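Local coordinates for protein STU0660 (Streptococcus thermophilus, PDB 3ZTH) that takes part in CRISPR-mediated bacterial immunity as one of the large Csn2 proteins, binds magnesium and probably binds DNA, at residues L102-N107 with S193-K198; M187-L192 with C223-K228. All coordinates share one frame; numbering follows the deposited sequence.

Contact 1: residues L102-N107 with S193-K198; sequences LRKIVN and SQTTEK
T195 OG1 donates to Q194 O at 2.7 Å and takes a hydrogen from a water at 3.2 Å, in the loop from helix 177-192 to strand 199-204 of the α/β domain, where that loop faces K104 of helix 97-106. K104 NZ is modelled 2.5 Å from the same water, too close for a reliable bond, so this link is doubtful. The lysine makes no direct hydrogen bond to the loop: NZ stands 3.5 Å from Q194 O and 4.1 Å from T195 OG1. Its chain reaches this position by a kink about CB-CG (chi2 -83°) and runs straight beyond, so that it crosses the T195 side chain at about a right angle. Along the way, its CB and CG slide past the amide end of Q194, the two side chains pointing in opposite directions. Only 122 Å² is buried, and the nearest CA atoms, those of K104 and Q194, are 8.5 Å apart, which marks a thin surface contact. Other residues of helix 97-106 have different partners: R103 forms a salt bridge with D152, while L102 and V106 pack on M129 of the second subunit. Within the loop, T195 OG1 sits above the Q194 carbonyl plane, 46° out of it, with a C=O···OG1 angle of 90°, so this short bond does not use a lone-pair direction.

Contact 2: residues M187-L192 with C223-K228; sequences MLDHLL and CHLVKK
Neighbouring helices of the α/β domain, 177-192 and 212-228, meet here through L188 and D189 on one and L225 and K228 on the other. Over these segments the axes run almost parallel, 6° apart, at a closest approach of 11.3 Å. That spacing is wide, and it is spanned mainly by side-chain ends. D189 has CG anti to its own nitrogen (chi1 -167°), which swings its carboxylate closer to helix 212-228. K228, extended from CG outward, crosses it at about a right angle; its NZ bonds D189 OD1 at 3.1 Å, on the syn lone pair, in a salt bridge. OD1 also has a hydrogen bond with Y229 OH, so two groups hold this oxygen, and the lysine would be expected to favour the charged carboxylate. Helix 212-228 is the connection between the adjacent parallel strands 199-204 and 232-237, a β-α-β crossover, and the apolar part of the contact lies against those strands. L188 CD2 touches L225 CD1 at 4.3 Å, L188 packing also on I201 and L225 on L232. L225 CD2 lies over one face of the carboxylate, 3.7 Å from D189 OD2. One water joins the polar groups: it donates to D189 OD2 at 3.0 Å and accepts from K228 NZ at 3.0 Å. The same water lies at the edge of the H224 ring, in its plane, 2.7 Å from NE2.

The centres of contacts 1 and 2 lie about 12 Å apart, and their segments alternate along the chain: 102-107, 187-192, 193-198, then 223-228. The join is covalent, because helix 177-192 carries the first segment of contact 2 and runs directly into the loop of contact 1, which leads to strand 199-204. Helix 97-106 borders both that loop and helix 177-192, and helix 212-228 also packs on helix 177-192. Both contacts thus lie around helix 177-192 and the loop into strand 199-204, next to the mixed sheet, in a chain assigned to the P-loop NTPase clan. Helices 97-106 and 177-192 both carry residues that touch the second subunit, and both contacts are away from the magnesium sites.

Contact 1: residues L102-N107 with S193-K198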
ATOM      1  N   LEU A 102      -5.645 -26.782 -12.190  1.00 48.36           N
ATOM      2  CA  LEU A 102      -5.728 -27.281 -10.829  1.00 47.10           C
ATOM      3  C   LEU A 102      -7.130 -27.128 -10.245  1.00 50.06           C
ATOM      4  O   LEU A 102      -7.519 -27.895  -9.368  1.00 50.22           O
ATOM      5  CB  LEU A 102      -4.710 -26.573  -9.943  1.00 43.08           C
ATOM      6  CG  LEU A 102      -3.249 -26.859 -10.274  1.00 41.83           C
ATOM      7  CD1 LEU A 102      -2.355 -26.055  -9.350  1.00 41.34           C
ATOM      8  CD2 LEU A 102      -2.963 -28.344 -10.131  1.00 41.28           C
ATOM      9  N   ARG A 103      -7.895 -26.151 -10.724  1.00 52.09           N
ATOM     10  CA  ARG A 103      -9.250 -25.976 -10.208  1.00 54.59           C
ATOM     11  C   ARG A 103     -10.154 -27.124 -10.639  1.00 55.63           C
ATOM     12  O   ARG A 103     -11.104 -27.461  -9.938  1.00 56.65           O
ATOM     13  CB  ARG A 103      -9.847 -24.642 -10.664  1.00 54.49           C
ATOM     14  CG  ARG A 103      -9.427 -23.474  -9.798  1.00 55.25           C
ATOM     15  CD  ARG A 103      -9.987 -22.168 -10.311  1.00 57.01           C
ATOM     16  NE  ARG A 103      -9.667 -21.061  -9.414  1.00 58.61           N
ATOM     17  CZ  ARG A 103      -9.943 -19.787  -9.674  1.00 60.44           C
ATOM     18  NH1 ARG A 103     -10.548 -19.456 -10.809  1.00 60.86           N
ATOM     19  NH2 ARG A 103      -9.616 -18.840  -8.799  1.00 60.74           N
ATOM     20  N   LYS A 104      -9.852 -27.725 -11.786  1.00 56.58           N
ATOM     21  CA  LYS A 104     -10.642 -28.846 -12.292  1.00 58.04           C
ATOM     22  C   LYS A 104     -10.294 -30.111 -11.510  1.00 58.47           C
ATOM     23  O   LYS A 104     -11.162 -30.939 -11.220  1.00 57.64           O
ATOM     24  CB  LYS A 104     -10.346 -29.074 -13.777  1.00 58.73           C
ATOM     25  CG  LYS A 104     -10.586 -27.863 -14.678  1.00 60.49           C
ATOM     26  CD  LYS A 104     -12.042 -27.706 -15.098  1.00 59.05           C
ATOM     27  CE  LYS A 104     -12.175 -26.596 -16.142  1.00 59.82           C
ATOM     28  NZ  LYS A 104     -13.540 -26.509 -16.735  1.00 58.38           N
ATOM     29  N   ILE A 105      -9.015 -30.244 -11.173  1.00 59.22           N
ATOM     30  CA  ILE A 105      -8.509 -31.395 -10.434  1.00 61.21           C
ATOM     31  C   ILE A 105      -8.946 -31.406  -8.978  1.00 63.25           C
ATOM     32  O   ILE A 105      -9.396 -32.428  -8.469  1.00 64.10           O
ATOM     33  CB  ILE A 105      -6.960 -31.451 -10.482  1.00 61.20           C
ATOM     34  CG1 ILE A 105      -6.502 -31.949 -11.854  1.00 60.54           C
ATOM     35  CG2 ILE A 105      -6.422 -32.343  -9.363  1.00 61.35           C
ATOM     36  CD1 ILE A 105      -5.014 -32.180 -11.950  1.00 61.29           C
ATOM     37  N   VAL A 106      -8.799 -30.268  -8.312  1.00 66.12           N
ATOM     38  CA  VAL A 106      -9.166 -30.141  -6.908  1.00 68.68           C
ATOM     39  C   VAL A 106     -10.651 -30.386  -6.698  1.00 70.46           C
ATOM     40  O   VAL A 106     -11.073 -30.852  -5.642  1.00 71.26           O
ATOM     41  CB  VAL A 106      -8.809 -28.743  -6.375  1.00 68.87           C
ATOM     42  CG1 VAL A 106      -9.255 -28.603  -4.939  1.00 70.15           C
ATOM     43  CG2 VAL A 106      -7.316 -28.529  -6.466  1.00 69.43           C
ATOM     44  N   ASN A 107     -11.440 -30.069  -7.713  1.00 72.44           N
ATOM     45  CA  ASN A 107     -12.878 -30.258  -7.647  1.00 74.64           C
ATOM     46  C   ASN A 107     -13.267 -31.734  -7.790  1.00 75.92           C
ATOM     47  O   ASN A 107     -13.535 -32.212  -8.893  1.00 76.32           O
ATOM     48  CB  ASN A 107     -13.543 -29.434  -8.745  1.00 74.87           C
ATOM     49  CG  ASN A 107     -15.034 -29.607  -8.770  1.00 75.33           C
ATOM     50  OD1 ASN A 107     -15.712 -29.368  -7.771  1.00 75.60           O
ATOM     51  ND2 ASN A 107     -15.561 -30.022  -9.915  1.00 75.97           N
ATOM     52  N   SER A 193      -9.134 -30.536 -22.674  1.00 49.95           N
ATOM     53  CA  SER A 193     -10.027 -31.690 -22.739  1.00 52.51           C
ATOM     54  C   SER A 193     -11.304 -31.441 -21.962  1.00 54.60           C
ATOM     55  O   SER A 193     -12.215 -32.268 -21.958  1.00 55.93           O
ATOM     56  CB  SER A 193      -9.335 -32.940 -22.183  1.00 52.08           C
ATOM     57  OG  SER A 193      -9.103 -32.824 -20.790  1.00 51.56           O
ATOM     58  N   GLN A 194     -11.372 -30.287 -21.312  1.00 56.66           N
ATOM     59  CA  GLN A 194     -12.538 -29.945 -20.518  1.00 57.87           C
ATOM     60  C   GLN A 194     -13.065 -28.542 -20.811  1.00 57.25           C
ATOM     61  O   GLN A 194     -13.682 -27.912 -19.951  1.00 57.61           O
ATOM     62  CB  GLN A 194     -12.186 -30.093 -19.037  1.00 60.74           C
ATOM     63  CG  GLN A 194     -11.728 -31.504 -18.680  1.00 65.70           C
ATOM     64  CD  GLN A 194     -11.119 -31.595 -17.296  1.00 69.84           C
ATOM     65  OE1 GLN A 194     -10.090 -30.967 -17.010  1.00 70.65           O
ATOM     66  NE2 GLN A 194     -11.749 -32.379 -16.422  1.00 71.14           N
ATOM     67  N   THR A 195     -12.822 -28.060 -22.029  1.00 56.25           N
ATOM     68  CA  THR A 195     -13.283 -26.735 -22.442  1.00 55.16           C
ATOM     69  C   THR A 195     -13.357 -26.608 -23.952  1.00 53.43           C
ATOM     70  O   THR A 195     -12.554 -27.187 -24.680  1.00 53.18           O
ATOM     71  CB  THR A 195     -12.356 -25.621 -21.939  1.00 56.29           C
ATOM     72  OG1 THR A 195     -12.213 -25.723 -20.517  1.00 60.41           O
ATOM     73  CG2 THR A 195     -12.939 -24.252 -22.284  1.00 55.95           C
ATOM     74  N   THR A 196     -14.322 -25.825 -24.412  1.00 52.08           N
ATOM     75  CA  THR A 196     -14.522 -25.601 -25.832  1.00 51.27           C
ATOM     76  C   THR A 196     -14.097 -24.188 -26.206  1.00 49.46           C
ATOM     77  O   THR A 196     -14.049 -23.844 -27.386  1.00 48.39           O
ATOM     78  CB  THR A 196     -16.007 -25.802 -26.207  1.00 52.67           C
ATOM     79  OG1 THR A 196     -16.355 -27.176 -26.011  1.00 53.66           O
ATOM     80  CG2 THR A 196     -16.264 -25.423 -27.660  1.00 53.87           C
ATOM     81  N   GLU A 197     -13.781 -23.376 -25.201  1.00 48.48           N
ATOM     82  CA  GLU A 197     -13.373 -21.992 -25.435  1.00 48.48           C
ATOM     83  C   GLU A 197     -12.085 -21.889 -26.245  1.00 46.41           C
ATOM     84  O   GLU A 197     -11.198 -22.736 -26.136  1.00 45.43           O
ATOM     85  CB  GLU A 197     -13.234 -21.247 -24.106  1.00 50.91           C
ATOM     86  CG  GLU A 197     -14.566 -21.106 -23.367  1.00 57.31           C
ATOM     87  CD  GLU A 197     -14.454 -20.314 -22.081  1.00 61.28           C
ATOM     88  OE1 GLU A 197     -13.629 -20.693 -21.216  1.00 63.73           O
ATOM     89  OE2 GLU A 197     -15.197 -19.318 -21.935  1.00 63.12           O
ATOM     90  N   LYS A 198     -11.993 -20.847 -27.065  1.00 43.78           N
ATOM     91  CA  LYS A 198     -10.830 -20.654 -27.915  1.00 42.46           C
ATOM     92  C   LYS A 198      -9.556 -20.256 -27.169  1.00 40.74           C
ATOM     93  O   LYS A 198      -9.567 -19.391 -26.293  1.00 40.22           O
ATOM     94  CB  LYS A 198     -11.145 -19.625 -29.012  1.00 42.40           C
ATOM     95  CG  LYS A 198     -12.410 -19.951 -29.815  1.00 43.04           C
ATOM     96  CD  LYS A 198     -12.387 -19.379 -31.243  1.00 43.85           C
ATOM     97  CE  LYS A 198     -12.094 -17.876 -31.290  1.00 44.48           C
ATOM     98  NZ  LYS A 198     -13.133 -17.037 -30.615  1.00 46.87           N
TER
HETATM   99  O   HOH W   1     -14.412 -24.834 -18.376  1.00 45.33           O

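Contact 2: residues M187-L192 with C223-K228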
HETATM    1  N   MSE A 187      -0.008 -30.066 -19.697  1.00 37.43           N
HETATM    2  CA  MSE A 187      -0.955 -29.380 -18.836  1.00 38.58           C
HETATM    3  C   MSE A 187      -2.035 -28.748 -19.697  1.00 37.31           C
HETATM    4  O   MSE A 187      -3.219 -28.798 -19.362  1.00 35.15           O
HETATM    5  CB  MSE A 187      -0.266 -28.300 -18.014  1.00 41.06           C
HETATM    6  CG  MSE A 187      -1.253 -27.466 -17.213  1.00 48.55           C
HETATM    7 SE   MSE A 187      -0.433 -26.417 -15.823  1.00 57.65          SE
HETATM    8  CE  MSE A 187       0.114 -24.902 -16.867  1.00 57.96           C
ATOM      9  N   LEU A 188      -1.616 -28.159 -20.813  1.00 36.74           N
ATOM     10  CA  LEU A 188      -2.548 -27.528 -21.735  1.00 35.52           C
ATOM     11  C   LEU A 188      -3.502 -28.586 -22.286  1.00 36.27           C
ATOM     12  O   LEU A 188      -4.694 -28.327 -22.465  1.00 35.96           O
ATOM     13  CB  LEU A 188      -1.783 -26.857 -22.878  1.00 33.09           C
ATOM     14  CG  LEU A 188      -2.623 -26.224 -23.992  1.00 32.25           C
ATOM     15  CD1 LEU A 188      -3.418 -25.042 -23.456  1.00 29.87           C
ATOM     16  CD2 LEU A 188      -1.708 -25.789 -25.118  1.00 28.38           C
ATOM     17  N   ASP A 189      -2.978 -29.784 -22.541  1.00 36.74           N
ATOM     18  CA  ASP A 189      -3.790 -30.874 -23.075  1.00 38.65           C
ATOM     19  C   ASP A 189      -4.944 -31.201 -22.126  1.00 39.86           C
ATOM     20  O   ASP A 189      -6.112 -31.140 -22.504  1.00 39.28           O
ATOM     21  CB  ASP A 189      -2.928 -32.127 -23.278  1.00 40.02           C
ATOM     22  CG  ASP A 189      -3.626 -33.200 -24.119  1.00 40.26           C
ATOM     23  OD1 ASP A 189      -4.866 -33.157 -24.253  1.00 40.11           O
ATOM     24  OD2 ASP A 189      -2.931 -34.098 -24.644  1.00 39.31           O
ATOM     25  N   HIS A 190      -4.598 -31.537 -20.889  1.00 42.58           N
ATOM     26  CA  HIS A 190      -5.574 -31.892 -19.871  1.00 44.48           C
ATOM     27  C   HIS A 190      -6.591 -30.790 -19.643  1.00 45.52           C
ATOM     28  O   HIS A 190      -7.747 -31.073 -19.338  1.00 48.07           O
ATOM     29  CB  HIS A 190      -4.865 -32.241 -18.555  1.00 47.00           C
ATOM     30  CG  HIS A 190      -3.909 -33.390 -18.672  1.00 52.14           C
ATOM     31  ND1 HIS A 190      -3.113 -33.808 -17.627  1.00 54.01           N
ATOM     32  CD2 HIS A 190      -3.599 -34.190 -19.722  1.00 53.88           C
ATOM     33  CE1 HIS A 190      -2.351 -34.812 -18.029  1.00 54.62           C
ATOM     34  NE2 HIS A 190      -2.626 -35.063 -19.296  1.00 54.39           N
ATOM     35  N   LEU A 191      -6.180 -29.534 -19.785  1.00 45.33           N
ATOM     36  CA  LEU A 191      -7.128 -28.447 -19.601  1.00 44.86           C
ATOM     37  C   LEU A 191      -8.105 -28.386 -20.778  1.00 45.56           C
ATOM     38  O   LEU A 191      -9.316 -28.378 -20.584  1.00 45.41           O
ATOM     39  CB  LEU A 191      -6.415 -27.100 -19.473  1.00 45.51           C
ATOM     40  CG  LEU A 191      -7.413 -25.943 -19.296  1.00 46.94           C
ATOM     41  CD1 LEU A 191      -8.013 -26.027 -17.903  1.00 48.75           C
ATOM     42  CD2 LEU A 191      -6.746 -24.600 -19.484  1.00 45.67           C
ATOM     43  N   LEU A 192      -7.576 -28.354 -21.999  1.00 46.39           N
ATOM     44  CA  LEU A 192      -8.415 -28.277 -23.192  1.00 46.72           C
ATOM     45  C   LEU A 192      -9.425 -29.402 -23.305  1.00 47.74           C
ATOM     46  O   LEU A 192     -10.456 -29.242 -23.952  1.00 46.82           O
ATOM     47  CB  LEU A 192      -7.554 -28.258 -24.460  1.00 45.70           C
ATOM     48  CG  LEU A 192      -6.699 -27.012 -24.686  1.00 47.60           C
ATOM     49  CD1 LEU A 192      -5.894 -27.150 -25.963  1.00 48.40           C
ATOM     50  CD2 LEU A 192      -7.598 -25.793 -24.767  1.00 48.49           C
ATOM     51  N   CYS A 223       1.141 -30.166 -33.240  1.00 30.29           N
ATOM     52  CA  CYS A 223       0.338 -30.614 -34.371  1.00 32.67           C
ATOM     53  C   CYS A 223      -0.727 -31.572 -33.849  1.00 33.56           C
ATOM     54  O   CYS A 223      -1.880 -31.555 -34.293  1.00 35.34           O
ATOM     55  CB  CYS A 223       1.198 -31.342 -35.409  1.00 33.57           C
ATOM     56  SG  CYS A 223       2.143 -30.263 -36.510  1.00 40.98           S
ATOM     57  N   HIS A 224      -0.329 -32.419 -32.909  1.00 31.80           N
ATOM     58  CA  HIS A 224      -1.248 -33.372 -32.313  1.00 32.60           C
ATOM     59  C   HIS A 224      -2.383 -32.621 -31.627  1.00 32.33           C
ATOM     60  O   HIS A 224      -3.560 -32.923 -31.827  1.00 33.19           O
ATOM     61  CB  HIS A 224      -0.514 -34.230 -31.280  1.00 33.82           C
ATOM     62  CG  HIS A 224      -1.415 -35.125 -30.489  1.00 32.75           C
ATOM     63  ND1 HIS A 224      -2.084 -36.192 -31.048  1.00 31.62           N
ATOM     64  CD2 HIS A 224      -1.760 -35.109 -29.180  1.00 32.07           C
ATOM     65  CE1 HIS A 224      -2.802 -36.795 -30.119  1.00 31.89           C
ATOM     66  NE2 HIS A 224      -2.622 -36.159 -28.976  1.00 31.44           N
ATOM     67  N   LEU A 225      -2.028 -31.627 -30.824  1.00 30.98           N
ATOM     68  CA  LEU A 225      -3.039 -30.874 -30.113  1.00 31.10           C
ATOM     69  C   LEU A 225      -4.005 -30.099 -31.007  1.00 32.25           C
ATOM     70  O   LEU A 225      -5.199 -30.077 -30.723  1.00 33.09           O
ATOM     71  CB  LEU A 225      -2.386 -29.936 -29.092  1.00 28.67           C
ATOM     72  CG  LEU A 225      -1.491 -30.610 -28.049  1.00 28.62           C
ATOM     73  CD1 LEU A 225      -0.976 -29.571 -27.066  1.00 28.03           C
ATOM     74  CD2 LEU A 225      -2.266 -31.686 -27.312  1.00 29.32           C
ATOM     75  N   VAL A 226      -3.531 -29.468 -32.079  1.00 31.41           N
ATOM     76  CA  VAL A 226      -4.467 -28.723 -32.916  1.00 33.95           C
ATOM     77  C   VAL A 226      -5.401 -29.649 -33.677  1.00 37.13           C
ATOM     78  O   VAL A 226      -6.525 -29.272 -34.021  1.00 38.31           O
ATOM     79  CB  VAL A 226      -3.769 -27.803 -33.936  1.00 33.00           C
ATOM     80  CG1 VAL A 226      -2.939 -26.783 -33.208  1.00 32.95           C
ATOM     81  CG2 VAL A 226      -2.936 -28.620 -34.916  1.00 32.26           C
ATOM     82  N   LYS A 227      -4.937 -30.862 -33.950  1.00 39.39           N
ATOM     83  CA  LYS A 227      -5.771 -31.815 -34.663  1.00 43.14           C
ATOM     84  C   LYS A 227      -6.762 -32.441 -33.691  1.00 43.48           C
ATOM     85  O   LYS A 227      -7.741 -33.056 -34.099  1.00 45.40           O
ATOM     86  CB  LYS A 227      -4.909 -32.897 -35.314  1.00 44.13           C
ATOM     87  CG  LYS A 227      -4.026 -32.369 -36.429  1.00 47.84           C
ATOM     88  CD  LYS A 227      -3.127 -33.451 -36.990  1.00 51.68           C
ATOM     89  CE  LYS A 227      -2.168 -32.895 -38.034  1.00 52.78           C
ATOM     90  NZ  LYS A 227      -1.215 -33.939 -38.513  1.00 54.65           N
ATOM     91  N   LYS A 228      -6.510 -32.259 -32.400  1.00 42.37           N
ATOM     92  CA  LYS A 228      -7.368 -32.819 -31.369  1.00 41.30           C
ATOM     93  C   LYS A 228      -8.343 -31.799 -30.813  1.00 42.28           C
ATOM     94  O   LYS A 228      -9.466 -32.142 -30.444  1.00 44.31           O
ATOM     95  CB  LYS A 228      -6.507 -33.378 -30.241  1.00 39.27           C
ATOM     96  CG  LYS A 228      -7.270 -33.852 -29.041  1.00 36.02           C
ATOM     97  CD  LYS A 228      -6.323 -34.485 -28.041  1.00 35.77           C
ATOM     98  CE  LYS A 228      -7.062 -34.998 -26.814  1.00 36.77           C
ATOM     99  NZ  LYS A 228      -6.104 -35.520 -25.794  1.00 39.05           N
TER
HETATM  100  O   HOH W   2      -3.310 -36.569 -26.370  1.00 44.34           O